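Side-chain contacts in Gp26 (Listeria phage P40, PDB 4JZ5), which is an endolysin of glycosyl hydrolase family 25 that probably cleaves the glycan strands of Listeria peptidoglycan to release phage progeny: residues L116-E120 and V121-S125; S182-S186 and I187-L191. One frame throughout, in Å; residues are numbered along the deposited sequence.

Interaction 1 of 2, residues L116-E120 and V121-S125; sequences LDYEE and VKLKS
Tyr118 and Val121 carry the packed part of this local contact, three residues apart where the chain leaves strand 114-117. Tyr118 CG lies anti to the backbone N (chi1 -163°), which carries the hydroxyl forward along the loop. There OH lies 3.6 Å from Val121 CA. Val121 CG2 approaches the ring obliquely, 4.1 Å from Tyr118 CE2. Leu123 closes in from further along the loop, its CG 3.9 Å from Tyr118 OH. The carbonyl oxygen of Glu120 sits above one face of the ring, displaced toward the rim. Phe84 and helix 128-143 also pack on Tyr118, which is buried.

The other half is looser and faces solvent. Glu120 and Lys122 reach out alongside each other, the glutamate straight beyond CG and the lysine curled over three successive bonds. The curled chain brings Lys122 CD to 3.5 Å from Glu120 OE1. The charged ends stay apart: Glu120 OE1 and Lys122 NZ are 4.6 Å from each other, too far for a salt bridge. A water spans them, donating to OE1 and accepting from NZ. A second water also donates to OE1. The other oxygen, OE2, is hydrogen-bonded to Tyr81 OH.

Another water joins the two halves. This water lies 2.7 Å from Tyr118 OH and accepts from the backbone N of Lys122 at 2.9 Å. The Asp-Tyr-Glu run here matches the Asp-x-Glu motif of family 25, whose acids are catalytic in relatives. Tyr118 is its middle residue. No direct hydrogen bond crosses the contact. Apolar packing and water bridges therefore join the loop to the strand end, and the opposite charges of Glu120 and Lys122 probably attract, with one water bridging their ends and no direct salt bridge.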
ATOM      1  N   LEU A 116       4.588   0.092   4.393  1.00  4.31           N
ATOM      2  CA  LEU A 116       5.389  -1.112   4.429  1.00  4.48           C
ATOM      3  C   LEU A 116       4.459  -2.317   4.249  1.00  4.35           C
ATOM      4  O   LEU A 116       3.566  -2.541   5.075  1.00  5.07           O
ATOM      5  CB  LEU A 116       6.093  -1.217   5.779  1.00  4.38           C
ATOM      6  CG  LEU A 116       6.841  -2.513   6.058  1.00  5.11           C
ATOM      7  CD1 LEU A 116       7.870  -2.785   4.986  1.00  5.91           C
ATOM      8  CD2 LEU A 116       7.515  -2.459   7.421  1.00  5.86           C
ATOM      9  N   ASP A 117       4.673  -3.087   3.184  1.00  4.57           N
ATOM     10  CA  ASP A 117       3.963  -4.347   2.932  1.00  4.66           C
ATOM     11  C   ASP A 117       4.875  -5.471   3.396  1.00  4.56           C
ATOM     12  O   ASP A 117       5.932  -5.730   2.782  1.00  5.31           O
ATOM     13  CB  ASP A 117       3.678  -4.417   1.421  1.00  5.67           C
ATOM     14  CG  ASP A 117       3.088  -5.730   0.950  1.00  6.83           C
ATOM     15  OD1 ASP A 117       3.202  -6.745   1.638  1.00  6.98           O
ATOM     16  OD2 ASP A 117       2.525  -5.744  -0.164  1.00  9.25           O
ATOM     17  N   TYR A 118       4.524  -6.082   4.527  1.00  5.17           N
ATOM     18  CA  TYR A 118       5.398  -7.058   5.170  1.00  5.71           C
ATOM     19  C   TYR A 118       4.639  -8.355   5.301  1.00  7.90           C
ATOM     20  O   TYR A 118       3.829  -8.497   6.236  1.00  8.37           O
ATOM     21  CB  TYR A 118       5.903  -6.592   6.553  1.00  7.42           C
ATOM     22  CG  TYR A 118       7.089  -7.422   6.973  1.00  6.48           C
ATOM     23  CD1 TYR A 118       8.362  -7.104   6.553  1.00  6.59           C
ATOM     24  CD2 TYR A 118       6.929  -8.576   7.709  1.00  7.63           C
ATOM     25  CE1 TYR A 118       9.445  -7.897   6.872  1.00  6.54           C
ATOM     26  CE2 TYR A 118       8.007  -9.373   8.038  1.00  7.15           C
ATOM     27  CZ  TYR A 118       9.255  -9.047   7.602  1.00  7.26           C
ATOM     28  OH  TYR A 118      10.309  -9.867   7.933  1.00  7.35           O
ATOM     29  N   GLU A 119       4.876  -9.285   4.377  1.00  7.44           N
ATOM     30  CA  GLU A 119       4.077 -10.503   4.337  1.00  9.27           C
ATOM     31  C   GLU A 119       4.898 -11.773   4.099  1.00  8.65           C
ATOM     32  O   GLU A 119       4.335 -12.849   3.904  1.00  9.32           O
ATOM     33  CB  GLU A 119       2.987 -10.348   3.287  1.00 10.77           C
ATOM     34  CG  GLU A 119       3.497 -10.232   1.876  1.00 10.35           C
ATOM     35  CD  GLU A 119       2.369  -9.928   0.870  1.00  9.21           C
ATOM     36  OE1 GLU A 119       2.097  -8.765   0.540  1.00  8.59           O
ATOM     37  OE2 GLU A 119       1.740 -10.885   0.368  1.00 12.70           O
ATOM     38  N   GLU A 120       6.223 -11.656   4.135  1.00  9.04           N
ATOM     39  CA  GLU A 120       7.115 -12.811   4.174  1.00  8.99           C
ATOM     40  C   GLU A 120       8.338 -12.374   4.956  1.00  7.65           C
ATOM     41  O   GLU A 120       8.551 -11.183   5.166  1.00  7.52           O
ATOM     42  CB  GLU A 120       7.485 -13.300   2.770  1.00 10.24           C
ATOM     43  CG  GLU A 120       8.313 -12.336   1.931  1.00  9.88           C
ATOM     44  CD  GLU A 120       8.726 -12.957   0.604  1.00 10.67           C
ATOM     45  OE1 GLU A 120       9.698 -13.746   0.591  1.00 12.85           O
ATOM     46  OE2 GLU A 120       8.064 -12.678  -0.430  1.00 10.69           O
ATOM     47  N   VAL A 121       9.127 -13.340   5.405  1.00  8.17           N
ATOM     48  CA  VAL A 121      10.271 -13.051   6.257  1.00  7.58           C
ATOM     49  C   VAL A 121      11.566 -13.486   5.593  1.00  7.85           C
ATOM     50  O   VAL A 121      11.715 -14.647   5.220  1.00 10.09           O
ATOM     51  CB  VAL A 121      10.144 -13.743   7.621  1.00  9.23           C
ATOM     52  CG1 VAL A 121      11.329 -13.380   8.501  1.00 10.29           C
ATOM     53  CG2 VAL A 121       8.827 -13.358   8.293  1.00  9.92           C
ATOM     54  N   LYS A 122      12.478 -12.541   5.405  1.00  7.76           N
ATOM     55  CA  LYS A 122      13.786 -12.809   4.816  1.00  7.98           C
ATOM     56  C   LYS A 122      14.895 -12.480   5.819  1.00  8.01           C
ATOM     57  O   LYS A 122      16.081 -12.481   5.477  1.00  9.14           O
ATOM     58  CB  LYS A 122      13.999 -12.001   3.531  1.00  9.24           C
ATOM     59  CG  LYS A 122      12.955 -12.264   2.437  1.00  9.86           C
ATOM     60  CD  LYS A 122      12.913 -13.723   1.967  1.00 11.52           C
ATOM     61  CE  LYS A 122      14.125 -14.126   1.130  1.00 10.50           C
ATOM     62  NZ  LYS A 122      14.196 -13.411  -0.168  1.00 10.96           N
ATOM     63  N   LEU A 123      14.524 -12.195   7.061  1.00  8.47           N
ATOM     64  CA  LEU A 123      15.507 -11.812   8.068  1.00  8.40           C
ATOM     65  C   LEU A 123      16.538 -12.909   8.257  1.00  8.62           C
ATOM     66  O   LEU A 123      16.181 -14.075   8.424  1.00  9.92           O
ATOM     67  CB  LEU A 123      14.829 -11.564   9.416  1.00  8.86           C
ATOM     68  CG  LEU A 123      13.834 -10.415   9.493  1.00  8.22           C
ATOM     69  CD1 LEU A 123      13.218 -10.361  10.889  1.00 10.39           C
ATOM     70  CD2 LEU A 123      14.494  -9.094   9.143  1.00  7.94           C
ATOM     71  N   LYS A 124      17.819 -12.550   8.264  1.00  9.57           N
ATOM     72  CA  LYS A 124      18.865 -13.520   8.573  1.00 10.34           C
ATOM     73  C   LYS A 124      18.843 -13.874  10.061  1.00 11.80           C
ATOM     74  O   LYS A 124      19.231 -14.966  10.470  1.00 14.03           O
ATOM     75  CB  LYS A 124      20.250 -13.000   8.180  1.00 11.64           C
ATOM     76  CG  LYS A 124      20.439 -12.738   6.693  1.00 13.56           C
ATOM     77  CD  LYS A 124      20.326 -13.995   5.862  1.00 15.89           C
ATOM     78  CE  LYS A 124      20.682 -13.728   4.404  1.00 14.39           C
ATOM     79  NZ  LYS A 124      20.342 -14.891   3.550  1.00 22.27           N
ATOM     80  N   SER A 125      18.397 -12.919  10.859  1.00 10.47           N
ATOM     81  CA  SER A 125      18.143 -13.111  12.274  1.00 11.31           C
ATOM     82  C   SER A 125      17.328 -11.908  12.697  1.00 10.66           C
ATOM     83  O   SER A 125      17.173 -10.960  11.921  1.00 11.39           O
ATOM     84  CB  SER A 125      19.452 -13.177  13.060  1.00 13.39           C
ATOM     85  OG  SER A 125      20.160 -11.958  12.958  1.00 16.68           O
TER
HETATM   86  O   HOH W   1      12.185  -9.736   5.955  1.00  6.30           O
HETATM   87  O   HOH W   2      11.690 -13.834  -1.438  1.00 11.48           O
HETATM   88  O   HOH W   3      10.162 -15.902   2.361  1.00 25.28           O

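Interaction 2 of 2, residues S182-S186 and I187-L191; sequences STKPS and IPYDL
Tyr189 reaches back across the turn to Pro185 and Lys184. Its CB points toward the preceding residues. From there chi1 of 68° puts CG between the backbone N and the carbonyl carbon. This swings the ring back to Pro185, and Tyr189 CD2 comes 3.8 Å from Pro185 CG. CE2, one atom further out, lies 4.0 Å from Pro185 CD. At the tip, Tyr189 OH is a looser 4.5 Å from Lys184 CE. The two side chains of Pro185 and Tyr189 cross at about a right angle, and the proline meets the ring obliquely.

The turn belongs to the loop linking the neighbouring parallel strands 169-172 and 191-195. No helix intervenes, in keeping with the modified beta/alpha barrel of family 25. Val171 and Trp192, from these two strands, touch both Pro185 and Tyr189.

Inside the turn, Pro185 CB packs 3.5 Å from Ile187 O. A water donates to Pro185 O at 2.7 Å and to Ile187 O at 2.9 Å. It also lies at the edge of the Tyr189 ring, in its plane. Ser186 faces helix 153-158, with its N bonded to Asp153 OD2 and its OG to Lys157 NZ.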
ATOM      1  N   SER A 182     -16.127  -9.954   1.437  1.00  8.67           N
ATOM      2  CA  SER A 182     -16.443 -11.268   1.963  1.00 10.80           C
ATOM      3  C   SER A 182     -16.051 -11.226   3.444  1.00 10.90           C
ATOM      4  O   SER A 182     -16.339 -10.248   4.139  1.00 12.16           O
ATOM      5  CB  SER A 182     -15.662 -12.330   1.172  1.00 12.02           C
ATOM      6  OG  SER A 182     -15.961 -13.655   1.574  1.00 11.47           O
ATOM      7  N   THR A 183     -15.356 -12.244   3.923  1.00 10.52           N
ATOM      8  CA  THR A 183     -14.955 -12.316   5.319  1.00 10.03           C
ATOM      9  C   THR A 183     -14.135 -11.094   5.740  1.00  8.84           C
ATOM     10  O   THR A 183     -13.175 -10.736   5.066  1.00  9.54           O
ATOM     11  CB  THR A 183     -14.115 -13.573   5.525  1.00  9.59           C
ATOM     12  OG1 THR A 183     -14.792 -14.697   4.944  1.00 11.26           O
ATOM     13  CG2 THR A 183     -13.841 -13.807   6.991  1.00 12.40           C
ATOM     14  N   LYS A 184     -14.519 -10.461   6.849  1.00  9.57           N
ATOM     15  CA  LYS A 184     -13.761  -9.342   7.389  1.00  9.05           C
ATOM     16  C   LYS A 184     -12.532  -9.832   8.144  1.00  9.84           C
ATOM     17  O   LYS A 184     -12.484 -10.966   8.603  1.00  9.62           O
ATOM     18  CB  LYS A 184     -14.635  -8.504   8.324  1.00 13.40           C
ATOM     19  CG  LYS A 184     -15.740  -7.767   7.597  1.00 17.51           C
ATOM     20  CD  LYS A 184     -16.463  -6.786   8.499  1.00 26.19           C
ATOM     21  CE  LYS A 184     -17.359  -5.862   7.694  1.00 27.80           C
ATOM     22  NZ  LYS A 184     -18.065  -4.886   8.565  1.00 33.03           N
ATOM     23  N   PRO A 185     -11.540  -8.956   8.315  1.00  8.68           N
ATOM     24  CA  PRO A 185     -10.395  -9.340   9.135  1.00  8.91           C
ATOM     25  C   PRO A 185     -10.821  -9.709  10.548  1.00 10.15           C
ATOM     26  O   PRO A 185     -11.805  -9.194  11.067  1.00 10.79           O
ATOM     27  CB  PRO A 185      -9.523  -8.082   9.124  1.00 10.11           C
ATOM     28  CG  PRO A 185      -9.891  -7.398   7.866  1.00  9.32           C
ATOM     29  CD  PRO A 185     -11.361  -7.629   7.715  1.00  8.35           C
ATOM     30  N   SER A 186     -10.057 -10.589  11.173  1.00 10.09           N
ATOM     31  CA  SER A 186     -10.327 -10.988  12.542  1.00 12.81           C
ATOM     32  C   SER A 186      -9.771  -9.993  13.555  1.00 10.31           C
ATOM     33  O   SER A 186      -9.943 -10.178  14.756  1.00 15.31           O
ATOM     34  CB  SER A 186      -9.726 -12.361  12.799  1.00 12.87           C
ATOM     35  OG  SER A 186      -8.314 -12.288  12.859  1.00 17.16           O
ATOM     36  N   ILE A 187      -9.087  -8.963  13.061  1.00 10.21           N
ATOM     37  CA  ILE A 187      -8.494  -7.924  13.886  1.00 10.10           C
ATOM     38  C   ILE A 187      -8.986  -6.573  13.399  1.00  9.52           C
ATOM     39  O   ILE A 187      -9.460  -6.457  12.278  1.00  9.64           O
ATOM     40  CB  ILE A 187      -6.940  -7.962  13.834  1.00  9.65           C
ATOM     41  CG1 ILE A 187      -6.433  -7.748  12.404  1.00  9.67           C
ATOM     42  CG2 ILE A 187      -6.423  -9.273  14.407  1.00 11.98           C
ATOM     43  CD1 ILE A 187      -4.921  -7.768  12.285  1.00 10.42           C
ATOM     44  N   PRO A 188      -8.879  -5.541  14.230  1.00  9.77           N
ATOM     45  CA  PRO A 188      -9.295  -4.215  13.764  1.00 10.88           C
ATOM     46  C   PRO A 188      -8.466  -3.745  12.582  1.00  7.86           C
ATOM     47  O   PRO A 188      -7.269  -4.051  12.477  1.00  9.01           O
ATOM     48  CB  PRO A 188      -9.030  -3.317  14.969  1.00 12.81           C
ATOM     49  CG  PRO A 188      -9.064  -4.240  16.136  1.00 15.44           C
ATOM     50  CD  PRO A 188      -8.528  -5.544  15.656  1.00 13.03           C
ATOM     51  N   TYR A 189      -9.102  -2.999  11.693  1.00  8.48           N
ATOM     52  CA  TYR A 189      -8.416  -2.465  10.531  1.00  7.73           C
ATOM     53  C   TYR A 189      -8.813  -1.020  10.307  1.00  6.25           C
ATOM     54  O   TYR A 189      -9.878  -0.574  10.735  1.00  7.41           O
ATOM     55  CB  TYR A 189      -8.756  -3.280   9.277  1.00  9.26           C
ATOM     56  CG  TYR A 189     -10.203  -3.136   8.823  1.00  8.87           C
ATOM     57  CD1 TYR A 189     -10.605  -2.074   8.031  1.00  9.42           C
ATOM     58  CD2 TYR A 189     -11.163  -4.066   9.194  1.00 12.09           C
ATOM     59  CE1 TYR A 189     -11.911  -1.926   7.629  1.00 11.36           C
ATOM     60  CE2 TYR A 189     -12.483  -3.926   8.796  1.00 12.11           C
ATOM     61  CZ  TYR A 189     -12.845  -2.865   8.002  1.00 12.10           C
ATOM     62  OH  TYR A 189     -14.155  -2.717   7.605  1.00 16.02           O
ATOM     63  N   ASP A 190      -7.944  -0.291   9.613  1.00  5.43           N
ATOM     64  CA  ASP A 190      -8.284   1.017   9.069  1.00  6.06           C
ATOM     65  C   ASP A 190      -8.663   0.896   7.583  1.00  5.91           C
ATOM     66  O   ASP A 190      -9.682   1.446   7.147  1.00  6.35           O
ATOM     67  CB  ASP A 190      -7.122   1.993   9.240  1.00  6.22           C
ATOM     68  CG  ASP A 190      -6.786   2.263  10.690  1.00  7.04           C
ATOM     69  OD1 ASP A 190      -7.727   2.372  11.497  1.00  8.95           O
ATOM     70  OD2 ASP A 190      -5.582   2.331  11.007  1.00  8.18           O
ATOM     71  N   LEU A 191      -7.835   0.192   6.827  1.00  5.49           N
ATOM     72  CA  LEU A 191      -8.105  -0.099   5.420  1.00  4.87           C
ATOM     73  C   LEU A 191      -8.140  -1.622   5.270  1.00  4.31           C
ATOM     74  O   LEU A 191      -7.232  -2.298   5.733  1.00  5.14           O
ATOM     75  CB  LEU A 191      -6.994   0.500   4.564  1.00  5.08           C
ATOM     76  CG  LEU A 191      -7.129   0.402   3.042  1.00  4.80           C
ATOM     77  CD1 LEU A 191      -8.356   1.137   2.524  1.00  5.10           C
ATOM     78  CD2 LEU A 191      -5.869   0.943   2.365  1.00  5.74           C
TER
HETATM   79  O   HOH W   4     -12.112  -6.559  11.132  1.00 17.36           O

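Interactions 1 and 2 do not touch. Their centres are 22 Å apart, and their nearest atoms about 10 Å. Each lies about 16 Å from the centre of the chain, at the surface. Interaction 1 follows the C-terminal end of strand 114-117. Interaction 2 lies in the connection between strands 169-172 and 191-195 and leads into the latter. Strand 147-152 runs between 114-117 and 169-172 in the sheet. In barrels of this kind the substrate groove lies at the C-terminal ends of the strands. Segment 116-120 contains the Asp-x-Glu acids, Asp117 and Glu119, which are probably catalytic, as in relatives. Interaction 2 belongs to a different connection, and no bound ligand fixes its relation to the groove.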